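Local coordinates for alcohol dehydrogenase superfamily protein (Novosphingobium aromaticivorans, PDB 3GAZ) that is probably an NADP-dependent oxidoreductase of the medium-chain alcohol dehydrogenase superfamily, its precise substrate unestablished, at residues A254-F258 / K259-Y263. Numbering follows the deposited sequence.
Sequences APLSF and KQATY
Leu256 reaches forward from the last turn of a short helix and spreads its two methyl groups over the chain that leaves it. CD2 lies 3.7 Å from Ala261 CB, while CD1 lies 3.8 Å from Tyr263 CB, the leucine and tyrosine side chains running at a slant to each other. The extended second torsion (chi2 -178°) carries CD1 out to the tyrosine, and a branched leucine suits a place with two apolar neighbours, to which Phe233 of helix 227-235 adds a third. Ala261 brings just one methyl, small enough to sit close beside the turn. Next to this patch the backbone is drawn in tightly by hydrogen bonds. Ala261 N donates to Leu256 O at 2.7 Å, in the carbonyl plane, and Gln260 N to Ser257 O at 2.9 Å, rising above the plane of that carbonyl. With positive phi (47°) at Gln260, the turn forms a Schellman motif, which ends the helix and turns the chain into strand 262-265. The whole is the second half of a beta-alpha-beta unit whose first strand is 240-244, at one edge of the parallel sheet, as counted within this chain, in the Rossmann-type domain; Thr262 bonds through its backbone to Gly240 and Val242. One residue back along the helix, Lys259 N donates to Pro255 O at 2.9 Å, and the lysine CB passes 3.3 Å from Pro255 O. Beyond CG the lysine is fully extended, a length that lets NZ hydrogen-bond to the carbonyl oxygens of Phe233, Ser234 and Val236, at and just past the C-terminal end of helix 227-235, which its positive charge probably suits. Packing is looser on the outer side of the turn. Here Ser257, Phe258 and Gln260 are exposed; the long, polar Gln260 brings CG nearest, 3.6 Å from Ser257 O, and its OE1 receives a weak hydrogen bond from Arg238.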
ATOM      1  N   ALA A 254      12.235  24.663 -23.461  1.00 20.48           N
ATOM      2  CA  ALA A 254      13.142  25.347 -24.386  1.00 21.01           C
ATOM      3  C   ALA A 254      14.585  25.526 -23.890  1.00 22.03           C
ATOM      4  O   ALA A 254      15.537  25.277 -24.632  1.00 21.95           O
ATOM      5  CB  ALA A 254      12.553  26.707 -24.780  1.00 21.97           C
ATOM      6  N   PRO A 255      14.769  25.973 -22.638  1.00 22.41           N
ATOM      7  CA  PRO A 255      16.128  26.162 -22.116  1.00 23.47           C
ATOM      8  C   PRO A 255      17.024  24.926 -22.217  1.00 25.07           C
ATOM      9  O   PRO A 255      18.233  25.043 -22.428  1.00 24.00           O
ATOM     10  CB  PRO A 255      15.882  26.579 -20.670  1.00 24.71           C
ATOM     11  CG  PRO A 255      14.602  27.367 -20.779  1.00 23.71           C
ATOM     12  CD  PRO A 255      13.767  26.476 -21.681  1.00 23.50           C
ATOM     13  N   LEU A 256      16.432  23.744 -22.067  1.00 23.96           N
ATOM     14  CA  LEU A 256      17.198  22.506 -22.137  1.00 22.90           C
ATOM     15  C   LEU A 256      17.704  22.212 -23.542  1.00 23.24           C
ATOM     16  O   LEU A 256      18.743  21.573 -23.708  1.00 24.14           O
ATOM     17  CB  LEU A 256      16.363  21.331 -21.623  1.00 21.93           C
ATOM     18  CG  LEU A 256      16.053  21.377 -20.126  1.00 19.98           C
ATOM     19  CD1 LEU A 256      15.265  20.135 -19.735  1.00 19.25           C
ATOM     20  CD2 LEU A 256      17.348  21.452 -19.331  1.00 19.08           C
ATOM     21  N   SER A 257      16.964  22.660 -24.553  1.00 22.42           N
ATOM     22  CA  SER A 257      17.391  22.462 -25.930  1.00 21.41           C
ATOM     23  C   SER A 257      18.460  23.495 -26.260  1.00 21.55           C
ATOM     24  O   SER A 257      19.516  23.158 -26.789  1.00 20.56           O
ATOM     25  CB  SER A 257      16.212  22.618 -26.897  1.00 22.57           C
ATOM     26  OG  SER A 257      15.303  21.544 -26.762  1.00 23.22           O
ATOM     27  N   PHE A 258      18.176  24.758 -25.945  1.00 22.36           N
ATOM     28  CA  PHE A 258      19.124  25.841 -26.196  1.00 24.10           C
ATOM     29  C   PHE A 258      20.469  25.527 -25.566  1.00 22.79           C
ATOM     30  O   PHE A 258      21.518  25.794 -26.154  1.00 22.54           O
ATOM     31  CB  PHE A 258      18.615  27.161 -25.607  1.00 28.19           C
ATOM     32  CG  PHE A 258      17.616  27.871 -26.469  1.00 31.76           C
ATOM     33  CD1 PHE A 258      17.948  28.256 -27.764  1.00 34.35           C
ATOM     34  CD2 PHE A 258      16.352  28.182 -25.977  1.00 33.08           C
ATOM     35  CE1 PHE A 258      17.034  28.947 -28.558  1.00 35.63           C
ATOM     36  CE2 PHE A 258      15.433  28.872 -26.761  1.00 35.48           C
ATOM     37  CZ  PHE A 258      15.774  29.255 -28.054  1.00 35.83           C
ATOM     38  N   LYS A 259      20.437  24.965 -24.361  1.00 18.56           N
ATOM     39  CA  LYS A 259      21.677  24.636 -23.671  1.00 17.71           C
ATOM     40  C   LYS A 259      22.095  23.189 -23.857  1.00 15.54           C
ATOM     41  O   LYS A 259      23.069  22.750 -23.246  1.00 16.35           O
ATOM     42  CB  LYS A 259      21.554  24.928 -22.178  1.00 18.20           C
ATOM     43  CG  LYS A 259      21.353  26.393 -21.827  1.00 19.94           C
ATOM     44  CD  LYS A 259      21.225  26.520 -20.319  1.00 21.81           C
ATOM     45  CE  LYS A 259      21.104  27.946 -19.858  1.00 23.45           C
ATOM     46  NZ  LYS A 259      20.922  27.977 -18.379  1.00 20.46           N
ATOM     47  N   GLN A 260      21.362  22.449 -24.688  1.00 16.28           N
ATOM     48  CA  GLN A 260      21.687  21.043 -24.942  1.00 17.65           C
ATOM     49  C   GLN A 260      21.942  20.367 -23.602  1.00 15.40           C
ATOM     50  O   GLN A 260      22.866  19.571 -23.458  1.00 17.01           O
ATOM     51  CB  GLN A 260      22.939  20.957 -25.817  1.00 20.39           C
ATOM     52  CG  GLN A 260      22.774  21.609 -27.187  1.00 25.95           C
ATOM     53  CD  GLN A 260      24.101  21.925 -27.848  1.00 28.28           C
ATOM     54  OE1 GLN A 260      24.822  22.830 -27.418  1.00 29.64           O
ATOM     55  NE2 GLN A 260      24.436  21.174 -28.897  1.00 27.58           N
ATOM     56  N   ALA A 261      21.098  20.690 -22.631  1.00 14.38           N
ATOM     57  CA  ALA A 261      21.233  20.178 -21.276  1.00 13.09           C
ATOM     58  C   ALA A 261      20.334  18.987 -20.972  1.00 13.87           C
ATOM     59  O   ALA A 261      19.518  18.576 -21.798  1.00 12.88           O
ATOM     60  CB  ALA A 261      20.964  21.304 -20.283  1.00 13.51           C
ATOM     61  N   THR A 262      20.477  18.457 -19.762  1.00 13.74           N
ATOM     62  CA  THR A 262      19.714  17.293 -19.339  1.00 14.24           C
ATOM     63  C   THR A 262      18.982  17.490 -18.007  1.00 14.95           C
ATOM     64  O   THR A 262      19.444  18.229 -17.138  1.00 14.02           O
ATOM     65  CB  THR A 262      20.658  16.072 -19.235  1.00 15.63           C
ATOM     66  OG1 THR A 262      21.307  15.861 -20.499  1.00 11.84           O
ATOM     67  CG2 THR A 262      19.887  14.827 -18.861  1.00 15.70           C
ATOM     68  N   TYR A 263      17.835  16.823 -17.863  1.00 13.89           N
ATOM     69  CA  TYR A 263      17.024  16.888 -16.646  1.00 14.30           C
ATOM     70  C   TYR A 263      16.609  15.477 -16.212  1.00 14.69           C
ATOM     71  O   TYR A 263      16.300  14.634 -17.049  1.00 13.90           O
ATOM     72  CB  TYR A 263      15.761  17.730 -16.883  1.00 12.36           C
ATOM     73  CG  TYR A 263      14.722  17.577 -15.786  1.00 13.38           C
ATOM     74  CD1 TYR A 263      14.876  18.211 -14.553  1.00 12.85           C
ATOM     75  CD2 TYR A 263      13.621  16.736 -15.960  1.00 14.23           C
ATOM     76  CE1 TYR A 263      13.958  18.010 -13.516  1.00 14.12           C
ATOM     77  CE2 TYR A 263      12.704  16.519 -14.932  1.00 12.13           C
ATOM     78  CZ  TYR A 263      12.877  17.156 -13.715  1.00 15.66           C
ATOM     79  OH  TYR A 263      11.979  16.926 -12.697  1.00 13.82           O
TER